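PDB 3TQK: phospho-2-dehydro-3-deoxyheptonate aldolase from Francisella tularensis, which probably catalyses the stereospecific condensation of phosphoenolpyruvate with D-erythrose 4-phosphate to DAHP, the first step of chorismate biosynthesis. Local coordinates for residues 60-74 and 125-137. Sequence-based numbering, arbitrary orientation.
Sequences IHDPAAAIEYATKLK and NLLSDLTNMGLPC
Leu-126, Leu-130, Met-133 (modelled as selenomethionine) and Leu-135 pack against Ile-67, Ala-70 and Lys-74 where two successive outer helices of a TIM barrel, 63-80 and 116-132, run side by side. The short helical segments are nearly parallel, crossing at -16° with axes 10.5 Å apart, as expected for neighbouring helices that each follow a strand of the barrel. The apolar layer starts at Ile-60, two residues past the metal ligand Cys-58 and with its side chain about 11 Å from the bound manganese; it meets Leu-126 tip to tip, CG2 to CD2 at 3.8 Å. The Leu-126 fork straddles the methyl of Ala-66, while Ile-67 runs past Leu-126 in the opposite direction and sets CD1 against Asp-129 CB at 3.7 Å. Ala-70 CB receives Met-133 CE at 3.7 Å, the selenomethionine chain being bent at its last torsion (chi3 43°) so that the methyl also lies over the backbone at Thr-71. Leu-135 CD1 also presses on Ala-70 CB, at a tight 3.5 Å, and the CD2 branch of Leu-135 meets CD2 of Leu-73, which also packs on strands 51-56 and 84-89. Polar contacts gather where helix 116-132 ends. Gly-134, with positive phi, closes this helix in a Schellman motif and turns the chain toward strand 137-140. Lys-74, bent at chi2 (66°), passes its CE by Met-133 O. Its NZ makes a weak hydrogen bond to Gly-134 O, and a water bridges the same two atoms, accepting from Lys-74 NZ at 3.0 Å and donating to Gly-134 O at 2.7 Å.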
loop_
_atom_site.group_PDB
_atom_site.type_symbol
_atom_site.label_atom_id
_atom_site.label_comp_id
_atom_site.label_asym_id
_atom_site.label_seq_id
_atom_site.Cartn_x
_atom_site.Cartn_y
_atom_site.Cartn_z
ATOM N N ILE A 60 8.126 -17.705 -8.299
ATOM C CA ILE A 60 8.257 -18.491 -9.522
ATOM C C ILE A 60 9.072 -17.688 -10.550
ATOM O O ILE A 60 8.843 -16.487 -10.751
ATOM C CB ILE A 60 6.882 -18.881 -10.108
ATOM C CG1 ILE A 60 6.061 -19.709 -9.088
ATOM C CG2 ILE A 60 7.037 -19.630 -11.449
ATOM C CD1 ILE A 60 6.586 -21.108 -8.785
ATOM N N HIS A 61 10.058 -18.348 -11.148
ATOM C CA HIS A 61 10.777 -17.814 -12.306
ATOM C C HIS A 61 10.865 -18.827 -13.449
ATOM O O HIS A 61 11.210 -18.456 -14.563
ATOM C CB HIS A 61 12.171 -17.320 -11.895
ATOM C CG HIS A 61 13.199 -18.399 -11.776
ATOM N ND1 HIS A 61 13.385 -19.129 -10.623
ATOM C CD2 HIS A 61 14.116 -18.856 -12.664
ATOM C CE1 HIS A 61 14.364 -19.999 -10.811
ATOM N NE2 HIS A 61 14.826 -19.852 -12.039
ATOM N N ASP A 62 10.529 -20.089 -13.169
ATOM C CA ASP A 62 10.649 -21.180 -14.137
ATOM C C ASP A 62 9.415 -22.086 -14.013
ATOM O O ASP A 62 9.374 -22.973 -13.150
ATOM C CB ASP A 62 11.939 -21.962 -13.866
ATOM C CG ASP A 62 12.196 -23.064 -14.879
ATOM O OD1 ASP A 62 11.397 -23.230 -15.829
ATOM O OD2 ASP A 62 13.217 -23.768 -14.717
ATOM N N PRO A 63 8.398 -21.856 -14.870
ATOM C CA PRO A 63 7.129 -22.600 -14.775
ATOM C C PRO A 63 7.288 -24.113 -14.959
ATOM O O PRO A 63 6.568 -24.873 -14.314
ATOM C CB PRO A 63 6.282 -22.012 -15.909
ATOM C CG PRO A 63 6.931 -20.688 -16.240
ATOM C CD PRO A 63 8.378 -20.859 -15.959
ATOM N N ALA A 64 8.215 -24.537 -15.822
ATOM C CA ALA A 64 8.518 -25.955 -15.982
ATOM C C ALA A 64 9.089 -26.563 -14.700
ATOM O O ALA A 64 8.736 -27.688 -14.330
ATOM C CB ALA A 64 9.484 -26.192 -17.159
ATOM N N ALA A 65 9.982 -25.837 -14.033
ATOM C CA ALA A 65 10.513 -26.298 -12.746
ATOM C C ALA A 65 9.395 -26.320 -11.695
ATOM O O ALA A 65 9.341 -27.219 -10.869
ATOM C CB ALA A 65 11.671 -25.425 -12.294
ATOM N N ALA A 66 8.492 -25.346 -11.755
ATOM C CA ALA A 66 7.331 -25.312 -10.869
ATOM C C ALA A 66 6.424 -26.546 -11.032
ATOM O O ALA A 66 5.948 -27.111 -10.047
ATOM C CB ALA A 66 6.537 -24.031 -11.091
ATOM N N ILE A 67 6.182 -26.957 -12.269
ATOM C CA ILE A 67 5.413 -28.172 -12.534
ATOM C C ILE A 67 6.127 -29.399 -11.942
ATOM O O ILE A 67 5.503 -30.201 -11.236
ATOM C CB ILE A 67 5.166 -28.372 -14.055
ATOM C CG1 ILE A 67 4.171 -27.324 -14.589
ATOM C CG2 ILE A 67 4.681 -29.798 -14.353
ATOM C CD1 ILE A 67 2.747 -27.513 -14.119
ATOM N N GLU A 68 7.425 -29.545 -12.201
ATOM C CA GLU A 68 8.150 -30.672 -11.610
ATOM C C GLU A 68 8.068 -30.681 -10.084
ATOM O O GLU A 68 7.844 -31.731 -9.490
ATOM C CB GLU A 68 9.609 -30.712 -12.047
ATOM C CG GLU A 68 10.317 -32.005 -11.637
ATOM C CD GLU A 68 11.773 -32.038 -12.051
ATOM O OE1 GLU A 68 12.581 -32.626 -11.306
ATOM O OE2 GLU A 68 12.112 -31.471 -13.111
ATOM N N TYR A 69 8.244 -29.518 -9.457
ATOM C CA TYR A 69 8.089 -29.390 -8.002
ATOM C C TYR A 69 6.699 -29.847 -7.565
ATOM O O TYR A 69 6.554 -30.585 -6.590
ATOM C CB TYR A 69 8.319 -27.937 -7.551
ATOM C CG TYR A 69 8.241 -27.747 -6.045
ATOM C CD1 TYR A 69 7.045 -27.416 -5.434
ATOM C CD2 TYR A 69 9.362 -27.910 -5.243
ATOM C CE1 TYR A 69 6.961 -27.248 -4.067
ATOM C CE2 TYR A 69 9.294 -27.751 -3.877
ATOM C CZ TYR A 69 8.087 -27.420 -3.290
ATOM O OH TYR A 69 7.994 -27.260 -1.928
ATOM N N ALA A 70 5.684 -29.404 -8.303
ATOM C CA ALA A 70 4.289 -29.686 -7.970
ATOM C C ALA A 70 4.000 -31.170 -7.998
ATOM O O ALA A 70 3.275 -31.677 -7.143
ATOM C CB ALA A 70 3.364 -28.973 -8.911
ATOM N N THR A 71 4.559 -31.858 -8.986
ATOM C CA THR A 71 4.428 -33.300 -9.099
ATOM C C THR A 71 4.924 -33.999 -7.833
ATOM O O THR A 71 4.242 -34.863 -7.281
ATOM C CB THR A 71 5.216 -33.828 -10.311
ATOM O OG1 THR A 71 4.852 -33.065 -11.472
ATOM C CG2 THR A 71 4.941 -35.325 -10.535
ATOM N N LYS A 72 6.110 -33.613 -7.382
ATOM C CA LYS A 72 6.673 -34.160 -6.159
ATOM C C LYS A 72 5.780 -33.842 -4.965
ATOM O O LYS A 72 5.538 -34.698 -4.133
ATOM C CB LYS A 72 8.097 -33.637 -5.921
ATOM C CG LYS A 72 9.181 -34.385 -6.720
ATOM C CD LYS A 72 10.584 -33.780 -6.500
ATOM C CE LYS A 72 11.638 -34.857 -6.200
ATOM N NZ LYS A 72 11.713 -35.918 -7.248
ATOM N N LEU A 73 5.282 -32.614 -4.889
ATOM C CA LEU A 73 4.409 -32.225 -3.785
ATOM C C LEU A 73 3.103 -33.032 -3.800
ATOM O O LEU A 73 2.685 -33.558 -2.777
ATOM C CB LEU A 73 4.119 -30.719 -3.832
ATOM C CG LEU A 73 3.523 -30.102 -2.568
ATOM C CD1 LEU A 73 4.509 -30.152 -1.409
ATOM C CD2 LEU A 73 3.088 -28.688 -2.843
ATOM N N LYS A 74 2.480 -33.150 -4.967
ATOM C CA LYS A 74 1.216 -33.863 -5.084
ATOM C C LYS A 74 1.385 -35.308 -4.620
ATOM O O LYS A 74 0.474 -35.876 -4.051
ATOM C CB LYS A 74 0.659 -33.762 -6.513
ATOM C CG LYS A 74 -0.660 -34.490 -6.785
ATOM C CD LYS A 74 -1.839 -33.889 -6.007
ATOM C CE LYS A 74 -3.112 -34.722 -6.179
ATOM N NZ LYS A 74 -4.150 -34.330 -5.174
ATOM N N ASN A 125 -1.660 -19.672 -16.797
ATOM C CA ASN A 125 -1.511 -21.020 -17.349
ATOM C C ASN A 125 -0.844 -21.963 -16.351
ATOM O O ASN A 125 -1.192 -23.140 -16.279
ATOM C CB ASN A 125 -0.762 -21.026 -18.702
ATOM C CG ASN A 125 -1.272 -22.117 -19.657
ATOM O OD1 ASN A 125 -1.706 -23.174 -19.223
ATOM N ND2 ASN A 125 -1.230 -21.848 -20.958
ATOM N N LEU A 126 0.095 -21.446 -15.570
ATOM C CA LEU A 126 0.712 -22.246 -14.511
ATOM C C LEU A 126 -0.324 -22.647 -13.447
ATOM O O LEU A 126 -0.431 -23.816 -13.058
ATOM C CB LEU A 126 1.866 -21.480 -13.857
ATOM C CG LEU A 126 2.592 -22.189 -12.714
ATOM C CD1 LEU A 126 3.089 -23.579 -13.132
ATOM C CD2 LEU A 126 3.732 -21.317 -12.230
ATOM N N LEU A 127 -1.092 -21.667 -12.994
ATOM C CA LEU A 127 -2.129 -21.915 -12.001
ATOM C C LEU A 127 -3.191 -22.863 -12.526
ATOM O O LEU A 127 -3.674 -23.726 -11.787
ATOM C CB LEU A 127 -2.761 -20.608 -11.559
ATOM C CG LEU A 127 -1.878 -19.746 -10.674
ATOM C CD1 LEU A 127 -2.472 -18.353 -10.632
ATOM C CD2 LEU A 127 -1.726 -20.340 -9.255
ATOM N N SER A 128 -3.546 -22.737 -13.801
ATOM C CA SER A 128 -4.475 -23.690 -14.416
ATOM C C SER A 128 -3.907 -25.104 -14.322
ATOM O O SER A 128 -4.594 -26.002 -13.849
ATOM C CB SER A 128 -4.764 -23.318 -15.867
ATOM O OG SER A 128 -5.689 -24.216 -16.462
ATOM N N ASP A 129 -2.651 -25.281 -14.735
ATOM C CA ASP A 129 -1.986 -26.588 -14.706
ATOM C C ASP A 129 -1.904 -27.213 -13.308
ATOM O O ASP A 129 -2.208 -28.392 -13.134
ATOM C CB ASP A 129 -0.569 -26.506 -15.320
ATOM C CG ASP A 129 -0.590 -26.204 -16.820
ATOM O OD1 ASP A 129 -1.682 -26.245 -17.409
ATOM O OD2 ASP A 129 0.472 -25.911 -17.411
ATOM N N LEU A 130 -1.494 -26.422 -12.322
ATOM C CA LEU A 130 -1.335 -26.917 -10.954
ATOM C C LEU A 130 -2.662 -27.364 -10.329
ATOM O O LEU A 130 -2.751 -28.469 -9.776
ATOM C CB LEU A 130 -0.672 -25.856 -10.083
ATOM C CG LEU A 130 0.775 -25.513 -10.456
ATOM C CD1 LEU A 130 1.237 -24.284 -9.688
ATOM C CD2 LEU A 130 1.685 -26.679 -10.180
ATOM N N THR A 131 -3.684 -26.513 -10.417
ATOM C CA THR A 131 -4.999 -26.836 -9.891
ATOM C C THR A 131 -5.634 -27.990 -10.652
ATOM O O THR A 131 -6.375 -28.796 -10.063
ATOM C CB THR A 131 -5.952 -25.643 -9.949
ATOM O OG1 THR A 131 -5.993 -25.139 -11.285
ATOM C CG2 THR A 131 -5.520 -24.545 -8.957
ATOM N N ASN A 132 -5.336 -28.078 -11.951
ATOM C CA ASN A 132 -5.806 -29.195 -12.758
ATOM C C ASN A 132 -5.165 -30.523 -12.351
ATOM O O ASN A 132 -5.728 -31.591 -12.594
ATOM C CB ASN A 132 -5.581 -28.922 -14.246
ATOM C CG ASN A 132 -6.329 -29.885 -15.125
ATOM O OD1 ASN A 132 -5.736 -30.556 -15.961
ATOM N ND2 ASN A 132 -7.644 -29.982 -14.919
HETATM N N MSE A 133 -3.993 -30.454 -11.724
HETATM C CA MSE A 133 -3.371 -31.638 -11.122
HETATM C C MSE A 133 -3.980 -31.980 -9.756
HETATM O O MSE A 133 -3.614 -32.984 -9.150
HETATM C CB MSE A 133 -1.868 -31.420 -10.928
HETATM C CG MSE A 133 -1.046 -31.360 -12.203
HETATM SE SE MSE A 133 0.693 -30.572 -11.794
HETATM C CE MSE A 133 1.041 -31.534 -10.135
ATOM N N GLY A 134 -4.880 -31.128 -9.266
ATOM C CA GLY A 134 -5.530 -31.343 -7.975
ATOM C C GLY A 134 -4.832 -30.670 -6.802
ATOM O O GLY A 134 -5.115 -31.009 -5.655
ATOM N N LEU A 135 -3.926 -29.727 -7.089
ATOM C CA LEU A 135 -3.170 -29.013 -6.058
ATOM C C LEU A 135 -3.772 -27.647 -5.813
ATOM O O LEU A 135 -3.813 -26.816 -6.719
ATOM C CB LEU A 135 -1.705 -28.793 -6.472
ATOM C CG LEU A 135 -0.662 -29.830 -6.068
ATOM C CD1 LEU A 135 0.675 -29.543 -6.800
ATOM C CD2 LEU A 135 -0.462 -29.873 -4.560
ATOM N N PRO A 136 -4.204 -27.383 -4.576
ATOM C CA PRO A 136 -4.595 -26.016 -4.257
ATOM C C PRO A 136 -3.390 -25.095 -4.301
ATOM O O PRO A 136 -2.278 -25.525 -3.951
ATOM C CB PRO A 136 -5.113 -26.103 -2.822
ATOM C CG PRO A 136 -5.113 -27.542 -2.446
ATOM C CD PRO A 136 -4.300 -28.291 -3.421
ATOM N N CYS A 137 -3.628 -23.840 -4.684
ATOM C CA CYS A 137 -2.571 -22.851 -4.857
ATOM C C CYS A 137 -2.765 -21.573 -4.039
ATOM O O CYS A 137 -3.893 -21.123 -3.845
ATOM C CB CYS A 137 -2.491 -22.473 -6.334
ATOM S SG CYS A 137 -1.904 -23.792 -7.360
HETATM O O HOH W 1 -3.837 -31.873 -3.485
#